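PDB 3AQT: bacterial regulatory proteins, tetR family from Corynebacterium glutamicum, which is a TetR-type transcriptional repressor that binds resorcinol as its ligand and probably contacts DNA through a helix-turn-helix motif. Local coordinates for residues Leu93-Ala98 / Leu154-Gly159; Arg132-Asp137 / Ala193-Ala198; Arg164-Gly169 / Gly173-Glu178. One frame throughout, in Å; residues are numbered along the deposited sequence.

Contact 1: Leu93-Ala98 / Leu154-Gly159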
loop_
_atom_site.group_PDB
_atom_site.type_symbol
_atom_site.label_atom_id
_atom_site.label_comp_id
_atom_site.label_asym_id
_atom_site.label_seq_id
_atom_site.Cartn_x
_atom_site.Cartn_y
_atom_site.Cartn_z
ATOM N N LEU B 93 12.669 -10.123 13.140
ATOM C CA LEU B 93 13.873 -9.331 13.338
ATOM C C LEU B 93 13.897 -8.143 12.399
ATOM O O LEU B 93 14.317 -7.054 12.774
ATOM C CB LEU B 93 15.121 -10.185 13.101
ATOM C CG LEU B 93 16.467 -9.447 13.105
ATOM C CD1 LEU B 93 16.816 -9.020 14.528
ATOM C CD2 LEU B 93 17.552 -10.354 12.550
ATOM N N LEU B 94 13.457 -8.357 11.167
ATOM C CA LEU B 94 13.436 -7.297 10.172
ATOM C C LEU B 94 12.504 -6.197 10.677
ATOM O O LEU B 94 12.814 -5.006 10.615
ATOM C CB LEU B 94 12.917 -7.844 8.842
ATOM C CG LEU B 94 13.584 -7.354 7.555
ATOM C CD1 LEU B 94 13.597 -5.825 7.506
ATOM C CD2 LEU B 94 15.013 -7.899 7.500
ATOM N N GLN B 95 11.361 -6.615 11.197
ATOM C CA GLN B 95 10.387 -5.679 11.712
ATOM C C GLN B 95 10.918 -4.860 12.883
ATOM O O GLN B 95 10.628 -3.666 12.986
ATOM C CB GLN B 95 9.117 -6.430 12.094
ATOM C CG GLN B 95 8.297 -6.807 10.878
ATOM C CD GLN B 95 7.047 -7.565 11.237
ATOM O OE1 GLN B 95 6.402 -7.288 12.251
ATOM N NE2 GLN B 95 6.685 -8.525 10.402
ATOM N N ALA B 96 11.702 -5.488 13.753
ATOM C CA ALA B 96 12.273 -4.786 14.896
ATOM C C ALA B 96 13.251 -3.730 14.408
ATOM O O ALA B 96 13.292 -2.626 14.943
ATOM C CB ALA B 96 12.975 -5.761 15.821
ATOM N N VAL B 97 14.032 -4.066 13.386
ATOM C CA VAL B 97 14.994 -3.126 12.826
ATOM C C VAL B 97 14.256 -1.947 12.182
ATOM O O VAL B 97 14.676 -0.796 12.312
ATOM C CB VAL B 97 15.906 -3.831 11.778
ATOM C CG1 VAL B 97 16.741 -2.816 11.009
ATOM C CG2 VAL B 97 16.824 -4.811 12.489
ATOM N N ALA B 98 13.158 -2.238 11.485
ATOM C CA ALA B 98 12.362 -1.190 10.845
ATOM C C ALA B 98 11.711 -0.303 11.913
ATOM O O ALA B 98 11.652 0.915 11.760
ATOM C CB ALA B 98 11.287 -1.809 9.948
ATOM N N LEU B 154 4.824 0.714 9.958
ATOM C CA LEU B 154 4.612 2.148 9.894
ATOM C C LEU B 154 3.411 2.539 10.752
ATOM O O LEU B 154 3.444 3.547 11.457
ATOM C CB LEU B 154 4.395 2.591 8.445
ATOM C CG LEU B 154 5.665 2.618 7.596
ATOM C CD1 LEU B 154 5.317 2.796 6.132
ATOM C CD2 LEU B 154 6.567 3.736 8.080
HETATM N N MSE B 155 2.364 1.721 10.716
HETATM C CA MSE B 155 1.157 1.993 11.490
HETATM C C MSE B 155 1.333 1.877 12.993
HETATM O O MSE B 155 0.661 2.569 13.752
HETATM C CB MSE B 155 0.017 1.080 11.023
HETATM C CG MSE B 155 -0.509 1.431 9.633
HETATM SE SE MSE B 155 -1.614 3.047 9.564
HETATM C CE MSE B 155 -0.329 4.332 10.141
ATOM N N ARG B 156 2.231 1.004 13.433
ATOM C CA ARG B 156 2.459 0.830 14.863
ATOM C C ARG B 156 3.293 1.971 15.423
ATOM O O ARG B 156 3.071 2.422 16.541
ATOM C CB ARG B 156 3.221 -0.472 15.158
ATOM C CG ARG B 156 2.556 -1.740 14.715
ATOM C CD ARG B 156 3.165 -2.932 15.425
ATOM N NE ARG B 156 4.525 -3.266 14.991
ATOM C CZ ARG B 156 4.812 -4.190 14.077
ATOM N NH1 ARG B 156 3.840 -4.874 13.487
ATOM N NH2 ARG B 156 6.075 -4.457 13.780
ATOM N N ILE B 157 4.261 2.426 14.640
ATOM C CA ILE B 157 5.172 3.471 15.084
ATOM C C ILE B 157 4.824 4.904 14.710
ATOM O O ILE B 157 4.796 5.771 15.581
ATOM C CB ILE B 157 6.607 3.180 14.585
ATOM C CG1 ILE B 157 6.998 1.740 14.937
ATOM C CG2 ILE B 157 7.586 4.157 15.208
ATOM C CD1 ILE B 157 7.013 1.346 16.441
ATOM N N LEU B 158 4.568 5.162 13.429
ATOM C CA LEU B 158 4.262 6.521 12.985
ATOM C C LEU B 158 2.775 6.831 12.859
ATOM O O LEU B 158 2.388 7.994 12.767
ATOM C CB LEU B 158 4.952 6.800 11.651
ATOM C CG LEU B 158 6.475 6.652 11.671
ATOM C CD1 LEU B 158 7.039 6.906 10.279
ATOM C CD2 LEU B 158 7.067 7.625 12.680
ATOM N N GLY B 159 1.943 5.795 12.870
ATOM C CA GLY B 159 0.516 6.009 12.736
ATOM C C GLY B 159 -0.067 6.902 13.815
ATOM O O GLY B 159 -0.793 7.858 13.509
#
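Q95 and R156 meet where the early part of helix 90-111, which runs on from the predicted DNA-binding region into the resorcinol pocket of this TetR-type fold, passes beside helix 150-157. The whole contact is one side-chain bond at the surface: R156 NH2 donates to Q95 OE1 at 3.2 Å, with an N-H...O angle of 155°. The oxygen sits at the guanidinium edge, slightly tilted from its plane, and the donor likewise comes in a little off the plane of the amide. The two flat groups are turned 32° against each other, and the side chains cross at about a right angle. Q95 CB also lies at the guanidinium edge, 4.0 Å from R156 NH2. Q95 runs out extended beyond CG, while the R156 chain bends at chi3 (-71°) on its way to helix 90-111. Both polar ends have a further partner on that helix: R156 NE forms a salt bridge with E99, and Q95 NE2 is hydrogen-bonded to E91. R156 therefore holds helix 90-111 at two places one turn apart, one neutral and one charged, and E99 probably supplies most of the attraction, with the amide helping to fix the rotation of the guanidinium.

Contact 2: Arg132-Asp137 / Ala193-Ala198; sequences RHSLED and AAIQMA
Helix 180-199 touches the end of helix 119-134 and the residue just after it through I195 and A198, which meet S134 and L135. A193 and A194 come first along the segment; A193 packs on T185 and A194 on L182, both of the second subunit, and M197 farther on also meets that L182. Next is I195, whose side chain faces S134. Its CG2 branch lies 3.5 Å from S134 CB, and its CG1 is 3.8 Å from S134 OG, so CG1 and CG2 both lie against the serine's CB and OG. With CG1 placed anti to the carbonyl carbon (chi1 -69°), both carbons are presented to 132-137 at once. The approach is close, the two CA atoms of S134 and I195 being 6.8 Å apart. F144 of helix 138-146 touches both S134 and I195. At the end of the segment, A198 offers its CB to L135 CD2 at 3.8 Å, a leucine methyl resting on an alanine methyl at the more exposed side. The chemistry is thus apolar packing. S134 OG, though it lies against I195, is satisfied within its own helix by a hydrogen bond to L130 O, so this buried hydroxyl can face hydrocarbon without needing a partner on helix 180-199.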
loop_
_atom_site.group_PDB
_atom_site.type_symbol
_atom_site.label_atom_id
_atom_site.label_comp_id
_atom_site.label_asym_id
_atom_site.label_seq_id
_atom_site.Cartn_x
_atom_site.Cartn_y
_atom_site.Cartn_z
ATOM N N ARG B 132 12.306 11.802 1.708
ATOM C CA ARG B 132 13.735 12.076 1.538
ATOM C C ARG B 132 14.594 11.023 2.232
ATOM O O ARG B 132 15.626 10.611 1.710
ATOM C CB ARG B 132 14.085 13.474 2.066
ATOM C CG ARG B 132 13.132 14.534 1.553
ATOM C CD ARG B 132 13.808 15.778 1.003
ATOM N NE ARG B 132 14.160 16.752 2.030
ATOM C CZ ARG B 132 14.245 18.061 1.803
ATOM N NH1 ARG B 132 13.997 18.542 0.590
ATOM N NH2 ARG B 132 14.579 18.889 2.782
ATOM N N HIS B 133 14.167 10.573 3.402
ATOM C CA HIS B 133 14.930 9.564 4.112
ATOM C C HIS B 133 14.927 8.255 3.330
ATOM O O HIS B 133 15.891 7.493 3.370
ATOM C CB HIS B 133 14.335 9.324 5.493
ATOM C CG HIS B 133 15.358 9.270 6.579
ATOM N ND1 HIS B 133 15.731 10.382 7.302
ATOM C CD2 HIS B 133 16.112 8.246 7.045
ATOM C CE1 HIS B 133 16.670 10.044 8.168
ATOM N NE2 HIS B 133 16.919 8.754 8.031
ATOM N N SER B 134 13.835 7.997 2.619
ATOM C CA SER B 134 13.709 6.774 1.843
ATOM C C SER B 134 14.626 6.746 0.637
ATOM O O SER B 134 15.117 5.692 0.253
ATOM C CB SER B 134 12.268 6.588 1.385
ATOM O OG SER B 134 11.424 6.322 2.489
ATOM N N LEU B 135 14.865 7.905 0.041
ATOM C CA LEU B 135 15.719 7.977 -1.132
ATOM C C LEU B 135 17.181 8.167 -0.765
ATOM O O LEU B 135 18.037 8.249 -1.646
ATOM C CB LEU B 135 15.274 9.129 -2.036
ATOM C CG LEU B 135 13.772 9.187 -2.330
ATOM C CD1 LEU B 135 13.487 10.347 -3.275
ATOM C CD2 LEU B 135 13.301 7.863 -2.927
ATOM N N GLU B 136 17.477 8.233 0.528
ATOM C CA GLU B 136 18.854 8.441 0.955
ATOM C C GLU B 136 19.414 7.358 1.871
ATOM O O GLU B 136 20.620 7.151 1.906
ATOM C CB GLU B 136 18.982 9.813 1.618
ATOM C CG GLU B 136 18.837 10.980 0.640
ATOM C CD GLU B 136 18.732 12.328 1.340
ATOM O OE1 GLU B 136 19.516 12.568 2.283
ATOM O OE2 GLU B 136 17.872 13.149 0.944
ATOM N N ASP B 137 18.550 6.670 2.611
ATOM C CA ASP B 137 19.001 5.606 3.507
ATOM C C ASP B 137 18.870 4.241 2.850
ATOM O O ASP B 137 17.763 3.778 2.566
ATOM C CB ASP B 137 18.201 5.605 4.811
ATOM C CG ASP B 137 18.672 6.662 5.788
ATOM O OD1 ASP B 137 18.671 7.855 5.418
ATOM O OD2 ASP B 137 19.039 6.298 6.929
ATOM N N ALA B 193 3.687 3.191 -1.784
ATOM C CA ALA B 193 3.625 3.161 -3.237
ATOM C C ALA B 193 4.471 4.296 -3.783
ATOM O O ALA B 193 5.258 4.110 -4.716
ATOM C CB ALA B 193 2.193 3.310 -3.708
ATOM N N ALA B 194 4.317 5.476 -3.197
ATOM C CA ALA B 194 5.076 6.633 -3.649
ATOM C C ALA B 194 6.585 6.393 -3.592
ATOM O O ALA B 194 7.312 6.716 -4.528
ATOM C CB ALA B 194 4.704 7.865 -2.816
ATOM N N ILE B 195 7.057 5.820 -2.495
ATOM C CA ILE B 195 8.486 5.578 -2.348
ATOM C C ILE B 195 8.979 4.466 -3.274
ATOM O O ILE B 195 10.088 4.536 -3.799
ATOM C CB ILE B 195 8.820 5.286 -0.861
ATOM C CG1 ILE B 195 8.633 6.580 -0.061
ATOM C CG2 ILE B 195 10.239 4.730 -0.710
ATOM C CD1 ILE B 195 7.358 7.415 -0.185
ATOM N N GLN B 196 8.155 3.449 -3.489
ATOM C CA GLN B 196 8.542 2.364 -4.382
ATOM C C GLN B 196 8.721 2.885 -5.809
ATOM O O GLN B 196 9.629 2.472 -6.529
ATOM C CB GLN B 196 7.487 1.266 -4.365
ATOM C CG GLN B 196 7.556 0.394 -3.136
ATOM C CD GLN B 196 6.407 -0.582 -3.062
ATOM O OE1 GLN B 196 6.373 -1.447 -2.189
ATOM N NE2 GLN B 196 5.449 -0.444 -3.977
HETATM N N MSE B 197 7.855 3.803 -6.213
HETATM C CA MSE B 197 7.945 4.360 -7.548
HETATM C C MSE B 197 9.215 5.186 -7.679
HETATM O O MSE B 197 10.000 4.993 -8.610
HETATM C CB MSE B 197 6.733 5.234 -7.842
HETATM C CG MSE B 197 6.718 5.792 -9.251
HETATM SE SE MSE B 197 5.013 6.569 -9.698
HETATM C CE MSE B 197 5.332 8.389 -9.118
ATOM N N ALA B 198 9.414 6.102 -6.739
ATOM C CA ALA B 198 10.588 6.959 -6.757
ATOM C C ALA B 198 11.882 6.147 -6.738
ATOM O O ALA B 198 12.826 6.459 -7.464
ATOM C CB ALA B 198 10.549 7.906 -5.573
#

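Contact 3: Arg164-Gly169 / Gly173-Glu178; sequences RDLLHG and GRFTIE. With RCO (resorcinol), chain D.
G169 O accepts the backbone N of F175 at 2.9 Å, a fairly straight bond (154°) whose donor stands above the carbonyl plane. R174 N also lies 2.9 Å from G169 O, but its bond is weak because of poor geometry. With the positive phi of G173 (72°), the end of helix 159-171 resembles a Schellman motif, the glycine-based turn by which a helix hands over to a loop, though the characteristic bond from R174 N to G169 O is the weak one. That loop then folds back on the helix. The F175 ring lies close against G169, its CD2 3.4 Å from G169 CA, where the absence of a side chain lets the aromatic come this near. One ring edge points at L166 O, which lies in the ring plane 3.7 Å from F175 CD2. Farther along the ring, F175 CE2 meets L166 CD2 at 3.9 Å, the two side chains crossing at about a right angle. I177 adds its CD1 tip against L166 CB at 4.2 Å, and V221 touches L166, F175 and I177 alike. Beyond the apolar patch, R174 forms salt bridges with D118 and E227, while E178 pairs with R219 and R229 of the second subunit. One turn before G169, the same helix reaches the ligand pocket through D165. R164 grips the carboxylate side-on with NE and NH2, both on OD1 and both from the same face of its plane; NH2 also forms a salt bridge with D110. This probably holds the carboxylate in position and favours its ionised form. The other oxygen, D165 OD2, accepts the hydroxyl O3 of resorcinol at 2.6 Å.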
loop_
_atom_site.group_PDB
_atom_site.type_symbol
_atom_site.label_atom_id
_atom_site.label_comp_id
_atom_site.label_asym_id
_atom_site.label_seq_id
_atom_site.Cartn_x
_atom_site.Cartn_y
_atom_site.Cartn_z
ATOM N N ARG B 164 -2.435 11.988 15.146
ATOM C CA ARG B 164 -2.419 13.144 16.029
ATOM C C ARG B 164 -2.364 14.418 15.198
ATOM O O ARG B 164 -3.165 15.335 15.388
ATOM C CB ARG B 164 -1.185 13.093 16.931
ATOM C CG ARG B 164 -0.968 14.348 17.772
ATOM C CD ARG B 164 0.465 14.428 18.244
ATOM N NE ARG B 164 1.385 14.582 17.123
ATOM C CZ ARG B 164 2.628 14.111 17.097
ATOM N NH1 ARG B 164 3.110 13.443 18.139
ATOM N NH2 ARG B 164 3.391 14.311 16.030
ATOM N N ASP B 165 -1.400 14.469 14.285
ATOM C CA ASP B 165 -1.237 15.631 13.434
ATOM C C ASP B 165 -2.505 15.893 12.625
ATOM O O ASP B 165 -2.919 17.039 12.473
ATOM C CB ASP B 165 -0.020 15.461 12.512
ATOM C CG ASP B 165 1.305 15.555 13.266
ATOM O OD1 ASP B 165 1.311 16.045 14.414
ATOM O OD2 ASP B 165 2.350 15.155 12.710
ATOM N N LEU B 166 -3.131 14.837 12.119
ATOM C CA LEU B 166 -4.355 14.990 11.348
ATOM C C LEU B 166 -5.516 15.449 12.223
ATOM O O LEU B 166 -6.305 16.297 11.813
ATOM C CB LEU B 166 -4.712 13.681 10.652
ATOM C CG LEU B 166 -3.787 13.290 9.494
ATOM C CD1 LEU B 166 -4.232 11.938 8.933
ATOM C CD2 LEU B 166 -3.810 14.372 8.403
ATOM N N LEU B 167 -5.627 14.895 13.426
ATOM C CA LEU B 167 -6.692 15.292 14.335
ATOM C C LEU B 167 -6.559 16.778 14.643
ATOM O O LEU B 167 -7.545 17.508 14.720
ATOM C CB LEU B 167 -6.611 14.510 15.642
ATOM C CG LEU B 167 -7.626 14.989 16.686
ATOM C CD1 LEU B 167 -9.044 14.871 16.118
ATOM C CD2 LEU B 167 -7.472 14.178 17.967
ATOM N N HIS B 168 -5.319 17.209 14.834
ATOM C CA HIS B 168 -5.009 18.600 15.121
ATOM C C HIS B 168 -5.551 19.476 13.981
ATOM O O HIS B 168 -6.248 20.463 14.215
ATOM C CB HIS B 168 -3.487 18.735 15.263
ATOM C CG HIS B 168 -3.011 20.139 15.446
ATOM N ND1 HIS B 168 -3.827 21.151 15.904
ATOM C CD2 HIS B 168 -1.793 20.697 15.244
ATOM C CE1 HIS B 168 -3.132 22.274 15.973
ATOM N NE2 HIS B 168 -1.896 22.026 15.577
ATOM N N GLY B 169 -5.245 19.092 12.745
ATOM C CA GLY B 169 -5.712 19.849 11.599
ATOM C C GLY B 169 -7.223 19.835 11.442
ATOM O O GLY B 169 -7.813 20.763 10.889
ATOM N N GLY B 173 -10.043 23.256 11.766
ATOM C CA GLY B 173 -10.709 23.517 10.501
ATOM C C GLY B 173 -9.787 23.554 9.290
ATOM O O GLY B 173 -10.212 23.920 8.192
ATOM N N ARG B 174 -8.525 23.186 9.477
ATOM C CA ARG B 174 -7.562 23.180 8.380
ATOM C C ARG B 174 -7.807 22.002 7.433
ATOM O O ARG B 174 -7.604 22.116 6.230
ATOM C CB ARG B 174 -6.142 23.084 8.932
ATOM C CG ARG B 174 -5.041 23.367 7.921
ATOM C CD ARG B 174 -5.044 24.827 7.512
ATOM N NE ARG B 174 -3.769 25.249 6.936
ATOM C CZ ARG B 174 -3.638 25.766 5.716
ATOM N NH1 ARG B 174 -4.702 25.915 4.937
ATOM N NH2 ARG B 174 -2.447 26.162 5.288
ATOM N N PHE B 175 -8.242 20.873 7.984
ATOM C CA PHE B 175 -8.495 19.681 7.187
ATOM C C PHE B 175 -9.959 19.267 7.199
ATOM O O PHE B 175 -10.710 19.614 8.113
ATOM C CB PHE B 175 -7.692 18.480 7.712
ATOM C CG PHE B 175 -6.207 18.687 7.754
ATOM C CD1 PHE B 175 -5.564 19.462 6.807
ATOM C CD2 PHE B 175 -5.447 18.061 8.732
ATOM C CE1 PHE B 175 -4.177 19.612 6.835
ATOM C CE2 PHE B 175 -4.064 18.201 8.770
ATOM C CZ PHE B 175 -3.427 18.978 7.821
ATOM N N THR B 176 -10.345 18.503 6.180
ATOM C CA THR B 176 -11.691 17.958 6.072
ATOM C C THR B 176 -11.473 16.456 5.947
ATOM O O THR B 176 -10.920 15.990 4.952
ATOM C CB THR B 176 -12.422 18.465 4.817
ATOM O OG1 THR B 176 -12.645 19.875 4.932
ATOM C CG2 THR B 176 -13.761 17.750 4.654
ATOM N N ILE B 177 -11.895 15.706 6.957
ATOM C CA ILE B 177 -11.708 14.262 6.963
ATOM C C ILE B 177 -12.937 13.576 7.528
ATOM O O ILE B 177 -13.404 13.933 8.606
ATOM C CB ILE B 177 -10.496 13.879 7.847
ATOM C CG1 ILE B 177 -9.230 14.553 7.329
ATOM C CG2 ILE B 177 -10.330 12.371 7.893
ATOM C CD1 ILE B 177 -8.055 14.557 8.305
ATOM N N GLU B 178 -13.446 12.572 6.819
ATOM C CA GLU B 178 -14.635 11.858 7.280
ATOM C C GLU B 178 -14.294 10.712 8.224
ATOM O O GLU B 178 -15.058 10.409 9.141
ATOM C CB GLU B 178 -15.419 11.324 6.087
ATOM C CG GLU B 178 -15.924 12.419 5.167
ATOM C CD GLU B 178 -16.390 11.884 3.834
ATOM O OE1 GLU B 178 -15.539 11.405 3.057
ATOM O OE2 GLU B 178 -17.606 11.933 3.563
HETATM C C1 RCO D . 4.694 11.351 11.342
HETATM C C2 RCO D . 3.823 12.480 11.456
HETATM C C3 RCO D . 2.970 12.830 10.374
HETATM C C4 RCO D . 2.989 12.056 9.200
HETATM C C5 RCO D . 3.842 10.947 9.088
HETATM C C6 RCO D . 4.699 10.591 10.164
HETATM O O1 RCO D . 5.527 11.015 12.404
HETATM O O3 RCO D . 2.115 13.926 10.453
#

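In the fold
From the N terminus, 93-98 comes first, and helix 90-111 passes on to helix 119-134, whose last turn and the residues after it, 132-137, open contact 2. The chain then returns to 154-159 and closes contact 1, so contacts 1 and 2 cross. Contact 3 follows as a short local loop, from 164-169 to 173-178, and is complete before 193-198 closes contact 2; it therefore lies wholly within the span of contact 2. Contact 1 ties the early part of the helix that leads from the predicted helix-turn-helix into the pocket to helix 150-157, while the other two work within the C-terminal region. Contacts 2 and 3, with centres about 25 Å apart, both also border the second subunit.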